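PDB 6IAQ: dihydrodipicolinate reductase N-terminus domain-containing protein from Mycobacterium smegmatis, which probably acts as an NADP-dependent amine dehydrogenase, catalysing the asymmetric reductive amination of ketones to amines. Local coordinates for residues S167-V170 and D171-G174; P175-A178 and T179-V183; E189-E192 and W193-G196. One frame throughout, in Å; residues are numbered along the deposited sequence.

In the fold
The three contacts succeed one another along a single run of chain that leaves strand 158-169 of the mixed sheet in the C-terminal domain. Contacts 1 and 2, with centres about 9 Å apart, touch the same NADP: the first supplies a backbone N-H and a phenyl ring, the second the N-terminal end of helix 175-180. They also pack on each other, with Val170 CG1 3.5 Å from Ala178 CB and Trp168 CZ3 3.7 Å from Leu177 CD2. Contact 3, on helix 187-195, has its centre about 14 Å from that of contact 2 and meets it through Gln182, whose NE2 is 3.3 Å from Trp193 CE2. The Trp193 side chain remains about 12 Å from the cofactor.

Contact 1 (S167-V170 and D171-G174); sequences SWNV and DDFG. With NAP (NADP nicotinamide-adenine-dinucleotide phosphate), chain F.
Two successive backbone hydrogen bonds, Asp172 N to Asn169 O (2.9 Å) and Phe173 N to Val170 O (3.0 Å), wind the chain into a short 3-10 turn as it leaves strand 158-169. The side chain of Asn169 braces the same turn. With CG anti to the backbone N (chi1 -173°), OD1 comes forward to accept Asp171 N at 3.0 Å, an Asx turn in which the donor stands above the amide carbonyl plane; Tyr275 N is a second partner of this oxygen. The carboxylate of Asp171 is engaged elsewhere, by Ser237, Glu238 and Ala239. A water donates to both Val170 O and Gly174 O, bridging the turn to the helix start.

Phe173 lies between protein and cofactor. Its CE2 meets Trp168 CE3 at 3.9 Å, the two side chains crossing at about a right angle, while CD1 is 3.6 Å from C5N of the nicotinamide ring. Next in the chain, Gly174 N donates to NADP O1N at 2.8 Å.

Gly174 is the N-cap of helix 175-180 and has no side chain, so the diphosphate can lie close to the backbone. The negative charge of the diphosphate is probably eased by this N-H and by the positive helix end.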
loop_
_atom_site.group_PDB
_atom_site.type_symbol
_atom_site.label_atom_id
_atom_site.label_comp_id
_atom_site.label_asym_id
_atom_site.label_seq_id
_atom_site.Cartn_x
_atom_site.Cartn_y
_atom_site.Cartn_z
ATOM N N SER A 167 7.986 -15.299 6.885
ATOM C CA SER A 167 8.780 -16.513 6.626
ATOM C C SER A 167 9.353 -16.403 5.210
ATOM O O SER A 167 8.595 -16.135 4.290
ATOM C CB SER A 167 7.928 -17.758 6.808
ATOM O OG SER A 167 8.694 -18.937 6.610
ATOM N N TRP A 168 10.653 -16.640 5.062
ATOM C CA TRP A 168 11.271 -16.843 3.732
ATOM C C TRP A 168 12.215 -18.048 3.768
ATOM O O TRP A 168 12.633 -18.466 4.851
ATOM C CB TRP A 168 11.925 -15.561 3.213
ATOM C CG TRP A 168 12.855 -14.891 4.164
ATOM C CD1 TRP A 168 12.555 -13.848 4.980
ATOM C CD2 TRP A 168 14.256 -15.182 4.366
ATOM N NE1 TRP A 168 13.674 -13.458 5.684
ATOM C CE2 TRP A 168 14.723 -14.274 5.335
ATOM C CE3 TRP A 168 15.157 -16.102 3.812
ATOM C CZ2 TRP A 168 16.052 -14.243 5.740
ATOM C CZ3 TRP A 168 16.463 -16.092 4.232
ATOM C CH2 TRP A 168 16.897 -15.167 5.173
ATOM N N ASN A 169 12.455 -18.590 2.583
ATOM C CA ASN A 169 13.204 -19.835 2.313
ATOM C C ASN A 169 14.646 -19.486 1.900
ATOM O O ASN A 169 14.834 -18.935 0.820
ATOM C CB ASN A 169 12.504 -20.639 1.233
ATOM C CG ASN A 169 13.104 -21.998 1.007
ATOM O OD1 ASN A 169 14.019 -22.407 1.717
ATOM N ND2 ASN A 169 12.584 -22.714 0.034
ATOM N N VAL A 170 15.624 -19.859 2.728
ATOM C CA VAL A 170 17.069 -19.825 2.378
ATOM C C VAL A 170 17.294 -20.330 0.947
ATOM O O VAL A 170 18.088 -19.741 0.225
ATOM C CB VAL A 170 17.888 -20.633 3.400
ATOM C CG1 VAL A 170 19.260 -20.999 2.861
ATOM C CG2 VAL A 170 18.009 -19.864 4.679
ATOM N N ASP A 171 16.639 -21.420 0.545
ATOM C CA ASP A 171 16.953 -22.091 -0.742
ATOM C C ASP A 171 16.385 -21.308 -1.929
ATOM O O ASP A 171 16.621 -21.732 -3.053
ATOM C CB ASP A 171 16.494 -23.555 -0.722
ATOM C CG ASP A 171 17.578 -24.465 -0.136
ATOM O OD1 ASP A 171 18.610 -23.941 0.337
ATOM O OD2 ASP A 171 17.374 -25.694 -0.151
ATOM N N ASP A 172 15.668 -20.209 -1.702
ATOM C CA ASP A 172 15.268 -19.275 -2.790
ATOM C C ASP A 172 16.430 -18.320 -3.117
ATOM O O ASP A 172 16.307 -17.617 -4.116
ATOM C CB ASP A 172 14.027 -18.449 -2.425
ATOM C CG ASP A 172 12.702 -19.181 -2.556
ATOM O OD1 ASP A 172 12.669 -20.283 -3.157
ATOM O OD2 ASP A 172 11.689 -18.626 -2.070
ATOM N N PHE A 173 17.484 -18.281 -2.300
ATOM C CA PHE A 173 18.574 -17.268 -2.368
ATOM C C PHE A 173 19.930 -17.979 -2.398
ATOM O O PHE A 173 19.973 -19.230 -2.394
ATOM C CB PHE A 173 18.452 -16.303 -1.183
ATOM C CG PHE A 173 17.067 -15.718 -1.088
ATOM C CD1 PHE A 173 16.641 -14.757 -2.000
ATOM C CD2 PHE A 173 16.177 -16.171 -0.135
ATOM C CE1 PHE A 173 15.351 -14.246 -1.933
ATOM C CE2 PHE A 173 14.882 -15.668 -0.074
ATOM C CZ PHE A 173 14.474 -14.712 -0.975
ATOM N N GLY A 174 21.009 -17.192 -2.457
ATOM C CA GLY A 174 22.355 -17.712 -2.730
ATOM C C GLY A 174 23.167 -17.967 -1.472
ATOM O O GLY A 174 22.716 -17.721 -0.347
HETATM P PA NAP F . 24.615 -14.877 -3.694
HETATM O O1A NAP F . 24.008 -15.729 -4.707
HETATM O O2A NAP F . 25.642 -15.388 -2.640
HETATM O O5B NAP F . 25.282 -13.624 -4.502
HETATM C C5B NAP F . 26.227 -12.726 -3.904
HETATM C C4B NAP F . 27.146 -12.211 -5.003
HETATM O O4B NAP F . 28.072 -11.252 -4.498
HETATM C C3B NAP F . 27.998 -13.301 -5.707
HETATM O O3B NAP F . 27.763 -13.085 -7.120
HETATM C C2B NAP F . 29.458 -12.986 -5.391
HETATM O O2B NAP F . 30.354 -13.177 -6.507
HETATM C C1B NAP F . 29.331 -11.506 -5.201
HETATM N N9A NAP F . 30.363 -10.833 -4.414
HETATM C C8A NAP F . 30.741 -11.044 -3.138
HETATM N N7A NAP F . 31.659 -10.126 -2.813
HETATM C C5A NAP F . 31.791 -9.286 -3.868
HETATM C C6A NAP F . 32.567 -8.069 -4.216
HETATM N N6A NAP F . 33.415 -7.529 -3.350
HETATM N N1A NAP F . 32.405 -7.532 -5.423
HETATM C C2A NAP F . 31.553 -8.020 -6.348
HETATM N N3A NAP F . 30.801 -9.121 -6.125
HETATM C C4A NAP F . 30.938 -9.760 -4.928
HETATM O O3 NAP F . 23.478 -14.129 -2.771
HETATM P PN NAP F . 22.035 -13.530 -3.327
HETATM O O1N NAP F . 20.884 -14.450 -3.057
HETATM O O2N NAP F . 22.182 -13.000 -4.710
HETATM O O5D NAP F . 22.043 -12.365 -2.232
HETATM C C5D NAP F . 22.921 -11.233 -2.216
HETATM C C4D NAP F . 22.670 -10.272 -1.089
HETATM O O4D NAP F . 21.343 -9.684 -1.294
HETATM C C3D NAP F . 22.728 -10.958 0.247
HETATM O O3D NAP F . 23.400 -10.188 1.227
HETATM C C2D NAP F . 21.246 -11.109 0.614
HETATM O O2D NAP F . 21.105 -11.203 2.038
HETATM C C1D NAP F . 20.637 -9.848 -0.066
HETATM N N1N NAP F . 19.201 -10.016 -0.351
HETATM C C2N NAP F . 18.381 -9.067 0.059
HETATM C C3N NAP F . 17.015 -9.217 -0.135
HETATM C C7N NAP F . 16.042 -8.132 0.271
HETATM O O7N NAP F . 14.849 -8.428 0.205
HETATM N N7N NAP F . 16.463 -6.910 0.641
HETATM C C4N NAP F . 16.541 -10.363 -0.774
HETATM C C5N NAP F . 17.427 -11.348 -1.201
HETATM C C6N NAP F . 18.762 -11.126 -0.970
HETATM P P2B NAP F . 30.604 -14.608 -7.171
HETATM O O1X NAP F . 29.344 -15.034 -7.868
HETATM O O2X NAP F . 31.609 -14.336 -8.288
HETATM O O3X NAP F . 31.076 -15.371 -5.929
HETATM O O HOH W 1 11.640 -17.160 0.209
HETATM O O HOH W 2 20.175 -18.312 0.976
#

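Contact 2 (P175-A178 and T179-V183); sequences PELA and TAQQV. With NAP (NADP nicotinamide-adenine-dinucleotide phosphate), chain F.
The first torsion of Thr179 (chi1 -58°) sets OG1 beside its own backbone N and turns it back to Pro175 O, while that of Leu177 (chi1 -176°) carries its branch alongside Gln181. Thr179 and Leu177 belong to the short helix 175-180, which begins at the cofactor and closes in a Schellman motif at Gln182, the residue with positive phi.

Pro175 O is gripped twice: Thr179 N and Thr179 OG1 each donate to it at 2.9 Å, from opposite faces of the carbonyl plane. Further along, Ala180 N bonds to Glu176 O and Gln181 N to Leu177 O. Two bonds make the Schellman motif, a weak one from Val183 N to Ala178 O at 3.3 Å and one from Gln182 N to Thr179 O at 3.0 Å; Val183 CG2 packs against Ala178 O.

Leu177 and Gln181 lie side by side and point the same way, with Leu177 CD1 4.1 Å from Gln181 OE1. Trp168 packs against Gln181, whose NE2 is bonded to Gly272 O. The same methyl, Leu177 CD1, also comes within 3.4 Å of the ribose hydroxyl O2D of NADP, and Glu176 CG lies near O3D.

At the helix start, where the first N-H groups have no preceding turn to bond to, Glu176 N donates to the phosphate oxygen O2A of NADP at 2.9 Å, with an N-H...O angle of 158°.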
loop_
_atom_site.group_PDB
_atom_site.type_symbol
_atom_site.label_atom_id
_atom_site.label_comp_id
_atom_site.label_asym_id
_atom_site.label_seq_id
_atom_site.Cartn_x
_atom_site.Cartn_y
_atom_site.Cartn_z
ATOM N N PRO A 175 24.419 -18.461 -1.652
ATOM C CA PRO A 175 25.297 -18.812 -0.533
ATOM C C PRO A 175 25.585 -17.702 0.483
ATOM O O PRO A 175 25.790 -18.024 1.676
ATOM C CB PRO A 175 26.625 -19.185 -1.221
ATOM C CG PRO A 175 26.227 -19.598 -2.614
ATOM C CD PRO A 175 25.026 -18.741 -2.960
ATOM N N GLU A 176 25.637 -16.438 0.036
ATOM C CA GLU A 176 25.942 -15.317 0.963
ATOM C C GLU A 176 24.891 -15.362 2.084
ATOM O O GLU A 176 25.266 -15.265 3.257
ATOM C CB GLU A 176 25.952 -13.971 0.232
ATOM C CG GLU A 176 26.043 -12.773 1.170
ATOM C CD GLU A 176 27.387 -12.585 1.854
ATOM O OE1 GLU A 176 28.372 -13.085 1.315
ATOM O OE2 GLU A 176 27.438 -11.995 2.932
ATOM N N LEU A 177 23.615 -15.465 1.736
ATOM C CA LEU A 177 22.510 -15.366 2.733
ATOM C C LEU A 177 22.422 -16.678 3.527
ATOM O O LEU A 177 22.291 -16.601 4.739
ATOM C CB LEU A 177 21.203 -15.029 2.009
ATOM C CG LEU A 177 19.986 -14.786 2.895
ATOM C CD1 LEU A 177 20.294 -13.861 4.054
ATOM C CD2 LEU A 177 18.831 -14.260 2.070
ATOM N N ALA A 178 22.581 -17.821 2.866
ATOM C CA ALA A 178 22.515 -19.176 3.487
ATOM C C ALA A 178 23.595 -19.277 4.564
ATOM O O ALA A 178 23.293 -19.670 5.695
ATOM C CB ALA A 178 22.634 -20.260 2.439
ATOM N N THR A 179 24.806 -18.831 4.262
ATOM C CA THR A 179 25.926 -18.838 5.235
ATOM C C THR A 179 25.624 -17.866 6.377
ATOM O O THR A 179 25.875 -18.214 7.521
ATOM C CB THR A 179 27.256 -18.516 4.543
ATOM O OG1 THR A 179 27.413 -19.510 3.538
ATOM C CG2 THR A 179 28.422 -18.511 5.502
ATOM N N ALA A 180 25.095 -16.681 6.096
ATOM C CA ALA A 180 24.773 -15.696 7.147
ATOM C C ALA A 180 23.614 -16.185 8.040
ATOM O O ALA A 180 23.486 -15.713 9.169
ATOM C CB ALA A 180 24.485 -14.366 6.524
ATOM N N GLN A 181 22.780 -17.078 7.534
ATOM C CA GLN A 181 21.641 -17.680 8.287
ATOM C C GLN A 181 22.127 -18.896 9.089
ATOM O O GLN A 181 21.296 -19.517 9.748
ATOM C CB GLN A 181 20.505 -18.050 7.328
ATOM C CG GLN A 181 19.782 -16.854 6.747
ATOM C CD GLN A 181 19.229 -15.928 7.807
ATOM O OE1 GLN A 181 19.679 -14.796 7.952
ATOM N NE2 GLN A 181 18.251 -16.410 8.567
ATOM N N GLN A 182 23.432 -19.192 9.061
ATOM C CA GLN A 182 24.085 -20.225 9.908
ATOM C C GLN A 182 23.615 -21.621 9.511
ATOM O O GLN A 182 23.694 -22.524 10.348
ATOM C CB GLN A 182 23.792 -19.966 11.387
ATOM C CG GLN A 182 24.105 -18.543 11.837
ATOM C CD GLN A 182 25.532 -18.142 11.559
ATOM O OE1 GLN A 182 26.469 -18.803 11.996
ATOM N NE2 GLN A 182 25.693 -17.051 10.824
ATOM N N VAL A 183 23.221 -21.806 8.258
ATOM C CA VAL A 183 22.722 -23.090 7.718
ATOM C C VAL A 183 23.857 -24.113 7.761
ATOM O O VAL A 183 24.962 -23.822 7.243
ATOM C CB VAL A 183 22.167 -22.911 6.305
ATOM C CG1 VAL A 183 21.817 -24.236 5.669
ATOM C CG2 VAL A 183 20.976 -21.981 6.328
HETATM P PA NAP F . 24.615 -14.877 -3.694
HETATM O O1A NAP F . 24.008 -15.729 -4.707
HETATM O O2A NAP F . 25.642 -15.388 -2.640
HETATM O O5B NAP F . 25.282 -13.624 -4.502
HETATM C C5B NAP F . 26.227 -12.726 -3.904
HETATM C C4B NAP F . 27.146 -12.211 -5.003
HETATM O O4B NAP F . 28.072 -11.252 -4.498
HETATM C C3B NAP F . 27.998 -13.301 -5.707
HETATM O O3B NAP F . 27.763 -13.085 -7.120
HETATM C C2B NAP F . 29.458 -12.986 -5.391
HETATM O O2B NAP F . 30.354 -13.177 -6.507
HETATM C C1B NAP F . 29.331 -11.506 -5.201
HETATM N N9A NAP F . 30.363 -10.833 -4.414
HETATM C C8A NAP F . 30.741 -11.044 -3.138
HETATM N N7A NAP F . 31.659 -10.126 -2.813
HETATM C C5A NAP F . 31.791 -9.286 -3.868
HETATM C C6A NAP F . 32.567 -8.069 -4.216
HETATM N N6A NAP F . 33.415 -7.529 -3.350
HETATM N N1A NAP F . 32.405 -7.532 -5.423
HETATM C C2A NAP F . 31.553 -8.020 -6.348
HETATM N N3A NAP F . 30.801 -9.121 -6.125
HETATM C C4A NAP F . 30.938 -9.760 -4.928
HETATM O O3 NAP F . 23.478 -14.129 -2.771
HETATM P PN NAP F . 22.035 -13.530 -3.327
HETATM O O1N NAP F . 20.884 -14.450 -3.057
HETATM O O2N NAP F . 22.182 -13.000 -4.710
HETATM O O5D NAP F . 22.043 -12.365 -2.232
HETATM C C5D NAP F . 22.921 -11.233 -2.216
HETATM C C4D NAP F . 22.670 -10.272 -1.089
HETATM O O4D NAP F . 21.343 -9.684 -1.294
HETATM C C3D NAP F . 22.728 -10.958 0.247
HETATM O O3D NAP F . 23.400 -10.188 1.227
HETATM C C2D NAP F . 21.246 -11.109 0.614
HETATM O O2D NAP F . 21.105 -11.203 2.038
HETATM C C1D NAP F . 20.637 -9.848 -0.066
HETATM N N1N NAP F . 19.201 -10.016 -0.351
HETATM C C2N NAP F . 18.381 -9.067 0.059
HETATM C C3N NAP F . 17.015 -9.217 -0.135
HETATM C C7N NAP F . 16.042 -8.132 0.271
HETATM O O7N NAP F . 14.849 -8.428 0.205
HETATM N N7N NAP F . 16.463 -6.910 0.641
HETATM C C4N NAP F . 16.541 -10.363 -0.774
HETATM C C5N NAP F . 17.427 -11.348 -1.201
HETATM C C6N NAP F . 18.762 -11.126 -0.970
HETATM P P2B NAP F . 30.604 -14.608 -7.171
HETATM O O1X NAP F . 29.344 -15.034 -7.868
HETATM O O2X NAP F . 31.609 -14.336 -8.288
HETATM O O3X NAP F . 31.076 -15.371 -5.929
#

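Contact 3 (E189-E192 and W193-G196); sequences EFDE and WVRG
Apolar packing joins Phe190 to both Trp193 and Val194, one turn further along helix 187-195. Phe190 CE2 lies 3.8 Å from Trp193 CZ3, and CE3 of the indole sits over one face of the phenyl ring, displaced toward its rim. The ring planes are 57° apart, an oblique pairing. Elsewhere on the ring, Phe190 CE1 meets Val194 CB obliquely, also at 3.8 Å. The phenyl ring has its CG anti to the backbone N (chi1 -177°), which directs it inward to Thr226, Pro228, Val249 and Phe252 of the mixed sheet; Gln182 also packs against Phe190.

Backbone bonds run through the same turn. Trp193 N donates to Glu189 O at 3.0 Å and Val194 N to Phe190 O at 2.8 Å, whereas Arg195 N reaches Asp191 O in a weak bond of 3.4 Å near the helix end.

The ionic contact lies on another side of the helix. Asp191 OD1, which lies over one face of the guanidinium, forms a salt bridge with Arg195 NH2 at 2.8 Å, and the two charged planes stand almost perpendicular at 89°. Arg195 NE adds a weak bond to Asp191 OD2.

With OD1 over the guanidinium face and the NE bond weak, the pair is probably held more by charge than by directed N-H bonds, and its surface position probably weakens it, while Phe190, with Val194 on Thr226, packs the helix against the sheet.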
loop_
_atom_site.group_PDB
_atom_site.type_symbol
_atom_site.label_atom_id
_atom_site.label_comp_id
_atom_site.label_asym_id
_atom_site.label_seq_id
_atom_site.Cartn_x
_atom_site.Cartn_y
_atom_site.Cartn_z
ATOM N N GLU A 189 27.801 -24.039 17.769
ATOM C CA GLU A 189 28.367 -22.977 16.883
ATOM C C GLU A 189 27.386 -21.789 16.834
ATOM O O GLU A 189 27.814 -20.605 16.955
ATOM C CB GLU A 189 28.635 -23.525 15.485
ATOM C CG GLU A 189 29.866 -24.415 15.409
ATOM C CD GLU A 189 30.024 -25.202 14.114
ATOM O OE1 GLU A 189 29.034 -25.411 13.398
ATOM O OE2 GLU A 189 31.128 -25.648 13.833
ATOM N N PHE A 190 26.090 -22.083 16.707
ATOM C CA PHE A 190 25.035 -21.042 16.594
ATOM C C PHE A 190 25.013 -20.221 17.882
ATOM O O PHE A 190 24.931 -18.980 17.819
ATOM C CB PHE A 190 23.645 -21.640 16.309
ATOM C CG PHE A 190 22.593 -20.571 16.122
ATOM C CD1 PHE A 190 21.951 -20.005 17.209
ATOM C CD2 PHE A 190 22.298 -20.078 14.859
ATOM C CE1 PHE A 190 21.005 -19.007 17.029
ATOM C CE2 PHE A 190 21.380 -19.051 14.687
ATOM C CZ PHE A 190 20.734 -18.510 15.770
ATOM N N ASP A 191 25.044 -20.890 19.036
ATOM C CA ASP A 191 24.907 -20.187 20.338
ATOM C C ASP A 191 26.116 -19.262 20.543
ATOM O O ASP A 191 25.919 -18.163 21.110
ATOM C CB ASP A 191 24.742 -21.171 21.496
ATOM C CG ASP A 191 24.347 -20.502 22.801
ATOM O OD1 ASP A 191 23.349 -19.751 22.815
ATOM O OD2 ASP A 191 25.078 -20.698 23.790
ATOM N N GLU A 192 27.319 -19.669 20.130
ATOM C CA GLU A 192 28.533 -18.810 20.258
ATOM C C GLU A 192 28.355 -17.601 19.328
ATOM O O GLU A 192 28.566 -16.460 19.764
ATOM C CB GLU A 192 29.798 -19.602 19.950
ATOM C CG GLU A 192 31.070 -18.862 20.323
ATOM C CD GLU A 192 32.330 -19.559 19.843
ATOM O OE1 GLU A 192 32.281 -20.795 19.598
ATOM O OE2 GLU A 192 33.358 -18.866 19.688
ATOM N N TRP A 193 27.932 -17.841 18.094
ATOM C CA TRP A 193 27.731 -16.763 17.090
ATOM C C TRP A 193 26.687 -15.749 17.569
ATOM O O TRP A 193 26.963 -14.523 17.530
ATOM C CB TRP A 193 27.346 -17.367 15.743
ATOM C CG TRP A 193 26.953 -16.328 14.748
ATOM C CD1 TRP A 193 27.783 -15.547 13.999
ATOM C CD2 TRP A 193 25.604 -15.955 14.398
ATOM N NE1 TRP A 193 27.043 -14.710 13.202
ATOM C CE2 TRP A 193 25.708 -14.953 13.410
ATOM C CE3 TRP A 193 24.336 -16.382 14.804
ATOM C CZ2 TRP A 193 24.581 -14.363 12.844
ATOM C CZ3 TRP A 193 23.225 -15.804 14.235
ATOM C CH2 TRP A 193 23.350 -14.811 13.272
ATOM N N VAL A 194 25.508 -16.213 17.990
ATOM C CA VAL A 194 24.342 -15.310 18.225
ATOM C C VAL A 194 24.613 -14.440 19.456
ATOM O O VAL A 194 24.067 -13.319 19.499
ATOM C CB VAL A 194 23.011 -16.087 18.319
ATOM C CG1 VAL A 194 22.858 -16.832 19.637
ATOM C CG2 VAL A 194 21.823 -15.158 18.042
ATOM N N ARG A 195 25.460 -14.911 20.376
ATOM C CA ARG A 195 25.820 -14.200 21.634
ATOM C C ARG A 195 27.004 -13.244 21.403
ATOM O O ARG A 195 27.262 -12.402 22.270
ATOM C CB ARG A 195 26.188 -15.224 22.712
ATOM C CG ARG A 195 25.008 -16.016 23.251
ATOM C CD ARG A 195 25.283 -16.509 24.672
ATOM N NE ARG A 195 24.587 -17.747 25.001
ATOM C CZ ARG A 195 23.276 -17.867 25.189
ATOM N NH1 ARG A 195 22.469 -16.820 25.104
ATOM N NH2 ARG A 195 22.768 -19.051 25.479
ATOM N N GLY A 196 27.707 -13.389 20.282
ATOM C CA GLY A 196 28.881 -12.597 19.879
ATOM C C GLY A 196 28.636 -11.103 19.964
ATOM O O GLY A 196 27.506 -10.636 19.697
#